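Local coordinates for protein 5-formaminoimidazole-4-carboxamide-1-(Beta)-D-ribofuranosyl 5'-monophosphate synthetase (Thermococcus kodakarensis, PDB 2PBZ) that probably uses ATP and a divalent metal ion to form a carbon-nitrogen bond in purine (IMP) biosynthesis, as a PurP-type ATP-grasp ligase, at residues P124-F129 with V162-P167; D190-I195 with Y209-N214. All blocks are in the same frame, centred on the assembly; numbering follows the deposited sequence.

Interaction 1 (P124-F129 with V162-P167); sequences PDELYF and VERFIP. With ATP (adenosine-5'-triphosphate), chain D.
The adenine end of the ATP pocket is built where Phe-129 meets Glu-163 in a short antiparallel ladder. These two residues form a hydrogen-bonded pair. Phe-129 N donates to Glu-163 O at 2.8 Å, and Glu-163 N donates to Phe-129 O at 2.7 Å. The second bond is nearly straight, at 173°. Both side chains leave on the same face of the sheet, the one turned to the nucleotide. CG of Phe-129 stands anti to the backbone N (chi1 -168°). This lays its ring against the base, with CE2 3.4 Å from ATP C8. Glu-163 also reaches that side, but its OE2 forms salt bridges with Arg-131 and Arg-161.

The chain from Arg-164 to Ile-166 meets the adenine edge with backbone atoms. ATP N6 donates to Arg-164 O at 3.1 Å, and Ile-166 N donates to ATP N1 at 2.8 Å. Such pairing with N6 and N1 is how ATP-grasp enzymes commonly hold adenine, consistent with the ATP-grasp fold of this part of the chain. Phe-165, between these two residues in the chain, turns one ring face to ATP C2. Leu-127 covers the opposite face: its CD2 sits 4.3 Å from the ring centroid, 4° off the normal, a CH-pi contact. Away from the base, Tyr-128 turns its ring edge to Glu-163 O. Farther out, Glu-126 OE2 lies over a face of the Arg-164 guanidinium, 3.5 Å from NH2. The oxygen sits well off that plane, so this salt bridge is electrostatic and not a hydrogen bond.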
loop_
_atom_site.group_PDB
_atom_site.type_symbol
_atom_site.label_atom_id
_atom_site.label_comp_id
_atom_site.label_asym_id
_atom_site.label_seq_id
_atom_site.Cartn_x
_atom_site.Cartn_y
_atom_site.Cartn_z
ATOM N N PRO A 124 -33.533 -13.950 -11.919
ATOM C CA PRO A 124 -32.596 -13.704 -10.816
ATOM C C PRO A 124 -31.201 -13.457 -11.398
ATOM O O PRO A 124 -31.062 -12.928 -12.509
ATOM C CB PRO A 124 -32.648 -15.020 -10.058
ATOM C CG PRO A 124 -32.595 -16.006 -11.210
ATOM C CD PRO A 124 -33.527 -15.389 -12.274
ATOM N N ASP A 125 -30.181 -13.882 -10.656
ATOM C CA ASP A 125 -28.790 -13.721 -11.086
ATOM C C ASP A 125 -28.527 -12.268 -11.514
ATOM O O ASP A 125 -27.448 -11.935 -12.032
ATOM C CB ASP A 125 -28.457 -14.698 -12.244
ATOM C CG ASP A 125 -26.930 -14.883 -12.461
ATOM O OD1 ASP A 125 -26.264 -13.963 -13.024
ATOM O OD2 ASP A 125 -26.404 -15.954 -12.049
ATOM N N GLU A 126 -29.529 -11.415 -11.314
ATOM C CA GLU A 126 -29.404 -9.997 -11.608
ATOM C C GLU A 126 -29.456 -9.369 -10.221
ATOM O O GLU A 126 -30.532 -9.004 -9.730
ATOM C CB GLU A 126 -30.579 -9.493 -12.444
ATOM C CG GLU A 126 -30.416 -8.052 -12.900
ATOM C CD GLU A 126 -29.341 -7.889 -13.961
ATOM O OE1 GLU A 126 -28.213 -8.404 -13.744
ATOM O OE2 GLU A 126 -29.621 -7.256 -15.006
ATOM N N LEU A 127 -28.299 -9.295 -9.566
ATOM C CA LEU A 127 -28.234 -8.695 -8.242
ATOM C C LEU A 127 -28.108 -7.185 -8.336
ATOM O O LEU A 127 -27.707 -6.639 -9.369
ATOM C CB LEU A 127 -27.059 -9.271 -7.450
ATOM C CG LEU A 127 -25.907 -9.875 -8.257
ATOM C CD1 LEU A 127 -25.342 -8.852 -9.251
ATOM C CD2 LEU A 127 -24.837 -10.361 -7.288
ATOM N N TYR A 128 -28.470 -6.513 -7.251
ATOM C CA TYR A 128 -28.405 -5.060 -7.208
ATOM C C TYR A 128 -27.845 -4.580 -5.872
ATOM O O TYR A 128 -27.833 -5.321 -4.890
ATOM C CB TYR A 128 -29.798 -4.468 -7.432
ATOM C CG TYR A 128 -30.387 -4.803 -8.777
ATOM C CD1 TYR A 128 -31.133 -5.962 -8.975
ATOM C CD2 TYR A 128 -30.209 -3.948 -9.858
ATOM C CE1 TYR A 128 -31.694 -6.246 -10.233
ATOM C CE2 TYR A 128 -30.761 -4.232 -11.107
ATOM C CZ TYR A 128 -31.499 -5.370 -11.284
ATOM O OH TYR A 128 -32.064 -5.609 -12.507
ATOM N N PHE A 129 -27.379 -3.337 -5.850
ATOM C CA PHE A 129 -26.830 -2.743 -4.644
ATOM C C PHE A 129 -27.888 -1.801 -4.074
ATOM O O PHE A 129 -28.526 -1.068 -4.819
ATOM C CB PHE A 129 -25.556 -1.954 -4.982
ATOM C CG PHE A 129 -24.757 -1.531 -3.770
ATOM C CD1 PHE A 129 -24.027 -2.470 -3.029
ATOM C CD2 PHE A 129 -24.751 -0.194 -3.357
ATOM C CE1 PHE A 129 -23.304 -2.084 -1.892
ATOM C CE2 PHE A 129 -24.033 0.210 -2.219
ATOM C CZ PHE A 129 -23.308 -0.741 -1.484
ATOM N N VAL A 162 -31.789 1.953 -5.206
ATOM C CA VAL A 162 -31.320 0.675 -5.735
ATOM C C VAL A 162 -30.472 0.932 -6.957
ATOM O O VAL A 162 -30.893 1.637 -7.874
ATOM C CB VAL A 162 -32.493 -0.225 -6.134
ATOM C CG1 VAL A 162 -31.985 -1.621 -6.485
ATOM C CG2 VAL A 162 -33.500 -0.290 -5.001
ATOM N N GLU A 163 -29.274 0.357 -6.982
ATOM C CA GLU A 163 -28.376 0.581 -8.107
ATOM C C GLU A 163 -27.937 -0.706 -8.758
ATOM O O GLU A 163 -27.944 -1.768 -8.132
ATOM C CB GLU A 163 -27.150 1.389 -7.651
ATOM C CG GLU A 163 -27.503 2.586 -6.776
ATOM C CD GLU A 163 -26.314 3.481 -6.458
ATOM O OE1 GLU A 163 -25.258 2.969 -5.999
ATOM O OE2 GLU A 163 -26.448 4.713 -6.655
ATOM N N ARG A 164 -27.571 -0.596 -10.033
ATOM C CA ARG A 164 -27.099 -1.726 -10.824
ATOM C C ARG A 164 -25.843 -2.238 -10.132
ATOM O O ARG A 164 -24.985 -1.448 -9.745
ATOM C CB ARG A 164 -26.759 -1.244 -12.238
ATOM C CG ARG A 164 -26.436 -2.338 -13.254
ATOM C CD ARG A 164 -27.695 -3.115 -13.642
ATOM N NE ARG A 164 -27.482 -3.990 -14.799
ATOM C CZ ARG A 164 -26.685 -5.061 -14.809
ATOM N NH1 ARG A 164 -26.008 -5.412 -13.713
ATOM N NH2 ARG A 164 -26.561 -5.785 -15.924
ATOM N N PHE A 165 -25.736 -3.550 -9.952
ATOM C CA PHE A 165 -24.554 -4.103 -9.313
ATOM C C PHE A 165 -23.378 -4.015 -10.279
ATOM O O PHE A 165 -23.485 -4.429 -11.441
ATOM C CB PHE A 165 -24.766 -5.558 -8.955
ATOM C CG PHE A 165 -23.607 -6.167 -8.212
ATOM C CD1 PHE A 165 -23.578 -6.147 -6.817
ATOM C CD2 PHE A 165 -22.551 -6.769 -8.902
ATOM C CE1 PHE A 165 -22.519 -6.723 -6.106
ATOM C CE2 PHE A 165 -21.485 -7.349 -8.197
ATOM C CZ PHE A 165 -21.473 -7.326 -6.792
ATOM N N ILE A 166 -22.253 -3.492 -9.808
ATOM C CA ILE A 166 -21.078 -3.376 -10.661
ATOM C C ILE A 166 -19.857 -3.966 -9.972
ATOM O O ILE A 166 -19.445 -3.492 -8.912
ATOM C CB ILE A 166 -20.776 -1.905 -11.015
ATOM C CG1 ILE A 166 -21.981 -1.273 -11.724
ATOM C CG2 ILE A 166 -19.546 -1.835 -11.897
ATOM C CD1 ILE A 166 -21.872 0.242 -11.884
ATOM N N PRO A 167 -19.266 -5.022 -10.555
ATOM C CA PRO A 167 -18.081 -5.616 -9.923
ATOM C C PRO A 167 -16.851 -4.991 -10.556
ATOM O O PRO A 167 -16.831 -4.778 -11.766
ATOM C CB PRO A 167 -18.205 -7.102 -10.268
ATOM C CG PRO A 167 -19.636 -7.238 -10.893
ATOM C CD PRO A 167 -19.803 -5.924 -11.578
HETATM P PG ATP D . -21.871 6.026 3.714
HETATM O O1G ATP D . -22.779 6.833 2.795
HETATM O O2G ATP D . -22.694 5.705 5.116
HETATM O O3G ATP D . -20.510 6.875 4.060
HETATM P PB ATP D . -20.636 4.901 1.585
HETATM O O1B ATP D . -21.493 5.664 0.646
HETATM O O2B ATP D . -19.270 5.724 1.894
HETATM O O3B ATP D . -21.452 4.622 2.978
HETATM P PA ATP D . -19.458 3.327 -0.422
HETATM O O1A ATP D . -18.144 4.007 -0.372
HETATM O O2A ATP D . -20.347 3.920 -1.621
HETATM O O3A ATP D . -20.292 3.430 1.008
HETATM O "O5'" ATP D . -19.284 1.732 -0.562
HETATM C "C5'" ATP D . -18.511 1.385 -1.671
HETATM C "C4'" ATP D . -18.426 -0.134 -1.596
HETATM O "O4'" ATP D . -19.747 -0.764 -1.679
HETATM C "C3'" ATP D . -17.543 -0.722 -2.696
HETATM O "O3'" ATP D . -16.455 -1.388 -2.109
HETATM C "C2'" ATP D . -18.417 -1.666 -3.491
HETATM O "O2'" ATP D . -17.902 -3.008 -3.405
HETATM C "C1'" ATP D . -19.832 -1.547 -2.895
HETATM N N9 ATP D . -20.687 -0.893 -3.912
HETATM C C8 ATP D . -21.089 0.427 -3.952
HETATM N N7 ATP D . -21.831 0.646 -4.987
HETATM C C5 ATP D . -21.954 -0.508 -5.694
HETATM C C6 ATP D . -22.637 -0.896 -6.890
HETATM N N6 ATP D . -23.378 0.051 -7.602
HETATM N N1 ATP D . -22.533 -2.203 -7.317
HETATM C C2 ATP D . -21.822 -3.124 -6.638
HETATM N N3 ATP D . -21.177 -2.791 -5.508
HETATM C C4 ATP D . -21.227 -1.520 -5.009
#

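Interaction 2 (D190-I195 with Y209-N214); sequences DERVLI and YTIVGN. With ATP (adenosine-5'-triphosphate), chain D.
Val-193 faces both Val-212 and Gly-213 in a classic beta bulge, where 211-216, the outermost strand of the five-stranded antiparallel sheet within this chain, pairs with 183-194. Val-193 O takes a bond from Val-212 N at 2.7 Å and a weak one from Gly-213 N. Val-193 N in turn donates to Gly-213 O at 2.9 Å. The isopropyl group of Val-193 lies over the backbone of Gly-213, where no opposing side chain stands in its way. Past the bulge the register shifts by one, and Leu-194 pairs with Ile-211.

The apolar bumps fit on both sides of this step. Val-212 CG2 meets Ile-195 CG2 at 3.4 Å, the two side chains crossing at about a right angle. Ile-211 CG2 fills the hollow between Leu-194 CD1 and Arg-192 CD. Arg-192 bends at chi2 and chi3, which brings its guanidinium back to Asp-190. NE and NH2 both grip Asp-190 OD2 from within the guanidinium plane. Asp-270 and the ring of Tyr-172 are further partners of this arginine. Gly-213 and Asn-214 also pair with a strand of the third subunit, so the sheet continues across the interface.

At the nucleotide end, Leu-194 and Tyr-209 line the ribose. Leu-194 CD2 approaches Tyr-209 CD2 at 3.3 Å, and the same methyl lies 3.1 Å from ATP O3'. Tyr-209 CE2 lies 3.3 Å from ATP O2'.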
loop_
_atom_site.group_PDB
_atom_site.type_symbol
_atom_site.label_atom_id
_atom_site.label_comp_id
_atom_site.label_asym_id
_atom_site.label_seq_id
_atom_site.Cartn_x
_atom_site.Cartn_y
_atom_site.Cartn_z
ATOM N N ASP A 190 -7.418 6.187 -3.393
ATOM C CA ASP A 190 -7.591 5.255 -2.326
ATOM C C ASP A 190 -8.424 4.060 -2.761
ATOM O O ASP A 190 -9.135 4.103 -3.752
ATOM C CB ASP A 190 -8.277 6.003 -1.178
ATOM C CG ASP A 190 -8.637 5.110 -0.036
ATOM O OD1 ASP A 190 -7.696 4.592 0.616
ATOM O OD2 ASP A 190 -9.856 4.918 0.205
ATOM N N GLU A 191 -8.308 2.989 -1.992
ATOM C CA GLU A 191 -9.059 1.760 -2.197
ATOM C C GLU A 191 -9.475 1.326 -0.791
ATOM O O GLU A 191 -8.622 1.212 0.085
ATOM C CB GLU A 191 -8.161 0.713 -2.842
ATOM C CG GLU A 191 -8.793 -0.647 -2.979
ATOM C CD GLU A 191 -8.055 -1.519 -3.984
ATOM O OE1 GLU A 191 -6.823 -1.720 -3.817
ATOM O OE2 GLU A 191 -8.729 -1.988 -4.934
ATOM N N ARG A 192 -10.771 1.114 -0.567
ATOM C CA ARG A 192 -11.267 0.727 0.753
ATOM C C ARG A 192 -10.990 -0.728 1.145
ATOM O O ARG A 192 -10.953 -1.634 0.297
ATOM C CB ARG A 192 -12.789 0.944 0.850
ATOM C CG ARG A 192 -13.313 2.289 0.379
ATOM C CD ARG A 192 -13.285 3.354 1.455
ATOM N NE ARG A 192 -12.572 4.543 1.010
ATOM C CZ ARG A 192 -13.106 5.753 0.918
ATOM N NH1 ARG A 192 -14.380 5.948 1.238
ATOM N NH2 ARG A 192 -12.353 6.763 0.515
ATOM N N VAL A 193 -10.771 -0.939 2.440
ATOM C CA VAL A 193 -10.581 -2.277 2.984
ATOM C C VAL A 193 -11.908 -2.528 3.691
ATOM O O VAL A 193 -12.204 -1.920 4.711
ATOM C CB VAL A 193 -9.404 -2.374 3.997
ATOM C CG1 VAL A 193 -9.277 -3.822 4.508
ATOM C CG2 VAL A 193 -8.114 -1.962 3.335
ATOM N N LEU A 194 -12.718 -3.401 3.104
ATOM C CA LEU A 194 -14.034 -3.737 3.634
ATOM C C LEU A 194 -14.030 -5.057 4.366
ATOM O O LEU A 194 -13.098 -5.854 4.214
ATOM C CB LEU A 194 -15.049 -3.795 2.487
ATOM C CG LEU A 194 -15.718 -2.480 2.067
ATOM C CD1 LEU A 194 -14.704 -1.359 1.993
ATOM C CD2 LEU A 194 -16.405 -2.690 0.730
ATOM N N ILE A 195 -15.065 -5.298 5.165
ATOM C CA ILE A 195 -15.107 -6.545 5.889
ATOM C C ILE A 195 -15.571 -7.573 4.885
ATOM O O ILE A 195 -15.522 -8.775 5.127
ATOM C CB ILE A 195 -16.017 -6.450 7.136
ATOM C CG1 ILE A 195 -17.486 -6.577 6.803
ATOM C CG2 ILE A 195 -15.818 -5.102 7.784
ATOM C CD1 ILE A 195 -18.354 -6.219 8.007
ATOM N N TYR A 209 -20.444 -4.061 3.835
ATOM C CA TYR A 209 -19.463 -3.245 3.141
ATOM C C TYR A 209 -18.860 -2.144 3.987
ATOM O O TYR A 209 -18.352 -1.155 3.462
ATOM C CB TYR A 209 -20.064 -2.659 1.871
ATOM C CG TYR A 209 -20.278 -3.710 0.815
ATOM C CD1 TYR A 209 -21.348 -4.608 0.899
ATOM C CD2 TYR A 209 -19.385 -3.847 -0.245
ATOM C CE1 TYR A 209 -21.515 -5.617 -0.051
ATOM C CE2 TYR A 209 -19.549 -4.848 -1.199
ATOM C CZ TYR A 209 -20.606 -5.729 -1.103
ATOM O OH TYR A 209 -20.733 -6.722 -2.056
ATOM N N THR A 210 -18.918 -2.318 5.301
ATOM C CA THR A 210 -18.352 -1.352 6.243
ATOM C C THR A 210 -16.825 -1.261 6.086
ATOM O O THR A 210 -16.133 -2.280 6.075
ATOM C CB THR A 210 -18.672 -1.769 7.699
ATOM O OG1 THR A 210 -20.070 -2.075 7.804
ATOM C CG2 THR A 210 -18.326 -0.653 8.669
ATOM N N ILE A 211 -16.297 -0.045 5.980
ATOM C CA ILE A 211 -14.852 0.097 5.825
ATOM C C ILE A 211 -14.118 -0.119 7.147
ATOM O O ILE A 211 -14.582 0.283 8.219
ATOM C CB ILE A 211 -14.444 1.486 5.252
ATOM C CG1 ILE A 211 -14.320 2.496 6.386
ATOM C CG2 ILE A 211 -15.461 1.974 4.219
ATOM C CD1 ILE A 211 -12.986 3.248 6.384
ATOM N N VAL A 212 -12.963 -0.765 7.048
ATOM C CA VAL A 212 -12.131 -1.044 8.198
ATOM C C VAL A 212 -10.885 -0.165 8.063
ATOM O O VAL A 212 -10.329 0.308 9.051
ATOM C CB VAL A 212 -11.714 -2.533 8.210
ATOM C CG1 VAL A 212 -11.153 -2.910 9.565
ATOM C CG2 VAL A 212 -12.898 -3.397 7.846
ATOM N N GLY A 213 -10.461 0.046 6.820
ATOM C CA GLY A 213 -9.275 0.842 6.545
ATOM C C GLY A 213 -9.167 1.283 5.096
ATOM O O GLY A 213 -10.127 1.196 4.329
ATOM N N ASN A 214 -7.984 1.748 4.717
ATOM C CA ASN A 214 -7.763 2.234 3.372
ATOM C C ASN A 214 -6.384 1.838 2.850
ATOM O O ASN A 214 -5.417 1.825 3.603
ATOM C CB ASN A 214 -7.889 3.763 3.365
ATOM C CG ASN A 214 -9.214 4.251 3.939
ATOM O OD1 ASN A 214 -10.204 4.392 3.223
ATOM N ND2 ASN A 214 -9.233 4.500 5.239
HETATM P PG ATP D . -21.871 6.026 3.714
HETATM O O1G ATP D . -22.779 6.833 2.795
HETATM O O2G ATP D . -22.694 5.705 5.116
HETATM O O3G ATP D . -20.510 6.875 4.060
HETATM P PB ATP D . -20.636 4.901 1.585
HETATM O O1B ATP D . -21.493 5.664 0.646
HETATM O O2B ATP D . -19.270 5.724 1.894
HETATM O O3B ATP D . -21.452 4.622 2.978
HETATM P PA ATP D . -19.458 3.327 -0.422
HETATM O O1A ATP D . -18.144 4.007 -0.372
HETATM O O2A ATP D . -20.347 3.920 -1.621
HETATM O O3A ATP D . -20.292 3.430 1.008
HETATM O "O5'" ATP D . -19.284 1.732 -0.562
HETATM C "C5'" ATP D . -18.511 1.385 -1.671
HETATM C "C4'" ATP D . -18.426 -0.134 -1.596
HETATM O "O4'" ATP D . -19.747 -0.764 -1.679
HETATM C "C3'" ATP D . -17.543 -0.722 -2.696
HETATM O "O3'" ATP D . -16.455 -1.388 -2.109
HETATM C "C2'" ATP D . -18.417 -1.666 -3.491
HETATM O "O2'" ATP D . -17.902 -3.008 -3.405
HETATM C "C1'" ATP D . -19.832 -1.547 -2.895
HETATM N N9 ATP D . -20.687 -0.893 -3.912
HETATM C C8 ATP D . -21.089 0.427 -3.952
HETATM N N7 ATP D . -21.831 0.646 -4.987
HETATM C C5 ATP D . -21.954 -0.508 -5.694
HETATM C C6 ATP D . -22.637 -0.896 -6.890
HETATM N N6 ATP D . -23.378 0.051 -7.602
HETATM N N1 ATP D . -22.533 -2.203 -7.317
HETATM C C2 ATP D . -21.822 -3.124 -6.638
HETATM N N3 ATP D . -21.177 -2.791 -5.508
HETATM C C4 ATP D . -21.227 -1.520 -5.009
#

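Interactions 1 and 2 touch different parts of one ATP: the base, and the ribose. Their centres are 20 Å apart, and they follow in series along the chain. Interaction 1 belongs to the small three-stranded antiparallel sheet, where 128-131 lies between 147-148 and 161-164. Interaction 2 lies within the five-stranded sheet, pairing strand 183-194 with 211-216, its outermost strand in this chain. The nucleotide thus lies between two sheets, as expected of an ATP-grasp fold. The two contacts meet directly where Phe-129 CE1 packs on Tyr-209 CD1 at 4.2 Å. Tyr-172, on strand 170-178, adds a hydrogen bond to ATP. Both contacts also touch the second subunit, so the pocket walls are tied to the trimeric assembly.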